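Local coordinates for 2-methyl-3-hydroxypyridine-5-carboxylic acid oxygenase (Mesorhizobium loti, PDB 3ALJ), which catalyses the flavin-dependent, oxygen-consuming conversion of 2-methyl-3-hydroxypyridine-5-carboxylic acid, probably with opening of the pyridine ring, using bound FAD, at residues D36-E41 / G121-V126. Sequence-based numbering, arbitrary orientation.
Sequences DVRLHE and GVDISV. With FAD (flavin-adenine dinucleotide), chain B.
L39 and D123 make the tightest of four backbone hydrogen bonds that zip two parallel strands together, L39 N to D123 O at 2.7 Å. In parallel pairing a residue bonds to the two neighbours of its opposite number: L39, opposite I124, gives its N-H to D123 O and receives S125 N on its O, and E41 N ends the series on S125 O in a nearly straight bond (N-H...O 173°). The first link, D123 N to V37 O, is longer at 3.3 Å. A water lies 3.0 Å from L39 O, to which it probably donates, and is hydrogen-bonded to S125 OG.

Apolar contact lies on the face of L39 and I124, whose side chains run side by side in the same direction with L39 CD2 4.1 Å from I124 CG2. V122 CG1 comes near both V37 and L39, while helix 106-119 covers V122 and I124. This is one edge of the Rossmann-type FAD-binding sheet, strand 123-125 being outermost on this side and strand 36-40 the next one in.

Polar groups occupy the other face. R38 takes D36 side-on through NE and NH1, the latter 2.8 Å from D36 OD2, and the R38 and D123 side chains cross at a slant, R38 CG lying 3.8 Å from D123 OD2. H40 ND1 lies near S125 CB but is hydrogen-bonded to S128 OG, and NE2 to E15.

Past the strand end, E41 bends at chi2 (55°) and leads its carboxylate away to the adenosine ribose, accepting FAD O2B on OE1 and FAD O3B on OE2, both at 2.7 Å; the amides of S43 and G19 steady those same two oxygens.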
loop_
_atom_site.group_PDB
_atom_site.type_symbol
_atom_site.label_atom_id
_atom_site.label_comp_id
_atom_site.label_asym_id
_atom_site.label_seq_id
_atom_site.Cartn_x
_atom_site.Cartn_y
_atom_site.Cartn_z
ATOM N N ASP A 36 3.735 -23.537 -10.203
ATOM C CA ASP A 36 4.335 -22.982 -11.378
ATOM C C ASP A 36 3.641 -21.608 -11.582
ATOM O O ASP A 36 2.505 -21.642 -12.027
ATOM C CB ASP A 36 4.128 -23.930 -12.593
ATOM C CG ASP A 36 4.708 -23.315 -13.904
ATOM O OD1 ASP A 36 5.284 -22.207 -13.933
ATOM O OD2 ASP A 36 4.760 -24.089 -14.944
ATOM N N VAL A 37 4.312 -20.515 -11.306
ATOM C CA VAL A 37 3.682 -19.190 -11.358
ATOM C C VAL A 37 4.253 -18.296 -12.399
ATOM O O VAL A 37 5.488 -18.107 -12.516
ATOM C CB VAL A 37 4.070 -18.380 -10.045
ATOM C CG1 VAL A 37 3.204 -17.080 -9.999
ATOM C CG2 VAL A 37 3.899 -19.116 -8.886
ATOM N N ARG A 38 3.344 -17.678 -13.184
ATOM C CA ARG A 38 3.774 -16.700 -14.141
ATOM C C ARG A 38 3.046 -15.387 -13.811
ATOM O O ARG A 38 1.832 -15.449 -13.381
ATOM C CB ARG A 38 3.334 -17.139 -15.556
ATOM C CG ARG A 38 4.045 -18.519 -15.932
ATOM C CD ARG A 38 3.039 -19.637 -15.753
ATOM N NE ARG A 38 3.647 -20.975 -15.995
ATOM C CZ ARG A 38 3.825 -21.473 -17.226
ATOM N NH1 ARG A 38 4.318 -22.700 -17.311
ATOM N NH2 ARG A 38 3.450 -20.791 -18.347
ATOM N N LEU A 39 3.731 -14.274 -13.899
ATOM C CA LEU A 39 3.134 -12.934 -13.555
ATOM C C LEU A 39 3.194 -12.034 -14.732
ATOM O O LEU A 39 4.243 -11.985 -15.452
ATOM C CB LEU A 39 3.941 -12.365 -12.353
ATOM C CG LEU A 39 3.440 -10.968 -11.913
ATOM C CD1 LEU A 39 3.526 -10.861 -10.341
ATOM C CD2 LEU A 39 4.145 -9.823 -12.520
ATOM N N HIS A 40 2.112 -11.301 -14.956
ATOM C CA HIS A 40 1.956 -10.416 -16.089
ATOM C C HIS A 40 1.790 -8.963 -15.637
ATOM O O HIS A 40 0.737 -8.654 -14.998
ATOM C CB HIS A 40 0.772 -10.873 -16.909
ATOM C CG HIS A 40 0.902 -12.291 -17.378
ATOM N ND1 HIS A 40 1.574 -12.641 -18.556
ATOM C CD2 HIS A 40 0.611 -13.459 -16.727
ATOM C CE1 HIS A 40 1.630 -13.985 -18.619
ATOM N NE2 HIS A 40 1.013 -14.502 -17.550
ATOM N N GLU A 41 2.751 -8.119 -15.948
ATOM C CA GLU A 41 2.626 -6.682 -15.655
ATOM C C GLU A 41 2.329 -5.904 -16.956
ATOM O O GLU A 41 3.143 -6.051 -17.901
ATOM C CB GLU A 41 3.973 -6.195 -14.989
ATOM C CG GLU A 41 4.105 -4.694 -14.922
ATOM C CD GLU A 41 2.935 -4.020 -14.228
ATOM O OE1 GLU A 41 2.363 -3.022 -14.718
ATOM O OE2 GLU A 41 2.599 -4.463 -13.077
ATOM N N GLY A 121 12.724 -17.735 -9.393
ATOM C CA GLY A 121 12.346 -18.205 -10.714
ATOM C C GLY A 121 10.893 -17.984 -11.066
ATOM O O GLY A 121 10.325 -18.689 -11.933
ATOM N N VAL A 122 10.191 -17.007 -10.474
ATOM C CA VAL A 122 8.885 -16.667 -11.039
ATOM C C VAL A 122 9.100 -16.049 -12.452
ATOM O O VAL A 122 9.995 -15.209 -12.697
ATOM C CB VAL A 122 8.275 -15.585 -10.177
ATOM C CG1 VAL A 122 7.001 -15.009 -10.702
ATOM C CG2 VAL A 122 7.989 -16.142 -8.790
ATOM N N ASP A 123 8.252 -16.544 -13.378
ATOM C CA ASP A 123 8.325 -16.031 -14.740
ATOM C C ASP A 123 7.545 -14.696 -14.757
ATOM O O ASP A 123 6.306 -14.709 -14.725
ATOM C CB ASP A 123 7.643 -17.080 -15.606
ATOM C CG ASP A 123 7.642 -16.758 -17.065
ATOM O OD1 ASP A 123 8.023 -15.653 -17.442
ATOM O OD2 ASP A 123 7.247 -17.696 -17.816
ATOM N N ILE A 124 8.234 -13.598 -14.972
ATOM C CA ILE A 124 7.618 -12.266 -14.998
ATOM C C ILE A 124 7.706 -11.738 -16.415
ATOM O O ILE A 124 8.762 -11.773 -17.087
ATOM C CB ILE A 124 8.426 -11.287 -14.128
ATOM C CG1 ILE A 124 8.305 -11.755 -12.637
ATOM C CG2 ILE A 124 7.873 -9.897 -14.251
ATOM C CD1 ILE A 124 9.237 -10.947 -11.717
ATOM N N SER A 125 6.546 -11.309 -16.886
ATOM C CA SER A 125 6.492 -10.598 -18.186
ATOM C C SER A 125 6.064 -9.160 -18.007
ATOM O O SER A 125 5.115 -8.878 -17.308
ATOM C CB SER A 125 5.443 -11.275 -19.052
ATOM O OG SER A 125 5.842 -12.606 -19.396
ATOM N N VAL A 126 6.744 -8.237 -18.675
ATOM C CA VAL A 126 6.309 -6.856 -18.822
ATOM C C VAL A 126 5.603 -6.618 -20.178
ATOM O O VAL A 126 5.546 -7.574 -21.009
ATOM C CB VAL A 126 7.350 -5.824 -18.625
ATOM C CG1 VAL A 126 7.965 -5.786 -17.180
ATOM C CG2 VAL A 126 8.567 -6.039 -19.676
HETATM P PA FAD B . -1.127 -1.662 -7.475
HETATM O O1A FAD B . -0.021 -1.281 -6.542
HETATM O O2A FAD B . -1.917 -0.653 -8.079
HETATM O O5B FAD B . -0.453 -2.565 -8.595
HETATM C C5B FAD B . -1.241 -3.096 -9.712
HETATM C C4B FAD B . -0.169 -3.378 -10.744
HETATM O O4B FAD B . -0.959 -3.994 -11.818
HETATM C C3B FAD B . 0.458 -2.183 -11.361
HETATM O O3B FAD B . 1.884 -2.350 -11.491
HETATM C C2B FAD B . -0.308 -2.023 -12.724
HETATM O O2B FAD B . 0.485 -1.409 -13.755
HETATM C C1B FAD B . -0.560 -3.437 -13.136
HETATM N N9A FAD B . -1.756 -3.628 -13.892
HETATM C C8A FAD B . -2.929 -2.907 -13.885
HETATM N N7A FAD B . -3.851 -3.460 -14.688
HETATM C C5A FAD B . -3.246 -4.577 -15.244
HETATM C C6A FAD B . -3.727 -5.590 -16.071
HETATM N N6A FAD B . -5.010 -5.542 -16.565
HETATM N N1A FAD B . -2.868 -6.562 -16.386
HETATM C C2A FAD B . -1.603 -6.594 -15.951
HETATM N N3A FAD B . -1.078 -5.659 -15.107
HETATM C C4A FAD B . -1.948 -4.674 -14.749
HETATM N N1 FAD B . -0.675 1.365 1.706
HETATM C C2 FAD B . 0.090 1.020 2.726
HETATM O O2 FAD B . 0.192 -0.148 3.134
HETATM N N3 FAD B . 0.818 1.994 3.408
HETATM C C4 FAD B . 0.796 3.333 3.015
HETATM O O4 FAD B . 1.606 4.160 3.579
HETATM C C4X FAD B . -0.030 3.664 1.956
HETATM N N5 FAD B . -0.182 5.044 1.584
HETATM C C5X FAD B . -1.063 5.372 0.570
HETATM C C6 FAD B . -1.316 6.718 0.250
HETATM C C7 FAD B . -2.139 7.044 -0.798
HETATM C C7M FAD B . -2.381 8.544 -1.133
HETATM C C8 FAD B . -2.790 6.059 -1.510
HETATM C C8M FAD B . -3.754 6.387 -2.673
HETATM C C9 FAD B . -2.553 4.713 -1.199
HETATM C C9A FAD B . -1.714 4.354 -0.116
HETATM N N10 FAD B . -1.483 2.958 0.259
HETATM C C10 FAD B . -0.695 2.655 1.304
HETATM C "C1'" FAD B . -2.239 1.855 -0.505
HETATM C "C2'" FAD B . -1.301 1.227 -1.527
HETATM O "O2'" FAD B . -0.795 2.256 -2.402
HETATM C "C3'" FAD B . -2.100 0.258 -2.419
HETATM O "O3'" FAD B . -3.133 -0.364 -1.567
HETATM C "C4'" FAD B . -1.308 -0.854 -2.971
HETATM O "O4'" FAD B . -0.309 -0.264 -3.851
HETATM C "C5'" FAD B . -2.137 -1.767 -3.814
HETATM O "O5'" FAD B . -1.298 -2.795 -4.332
HETATM P P FAD B . -1.888 -3.672 -5.507
HETATM O O1P FAD B . -0.802 -4.590 -5.879
HETATM O O2P FAD B . -3.237 -4.230 -5.175
HETATM O O3P FAD B . -2.173 -2.616 -6.698
HETATM O O HOH W 1 4.930 -14.140 -17.400
#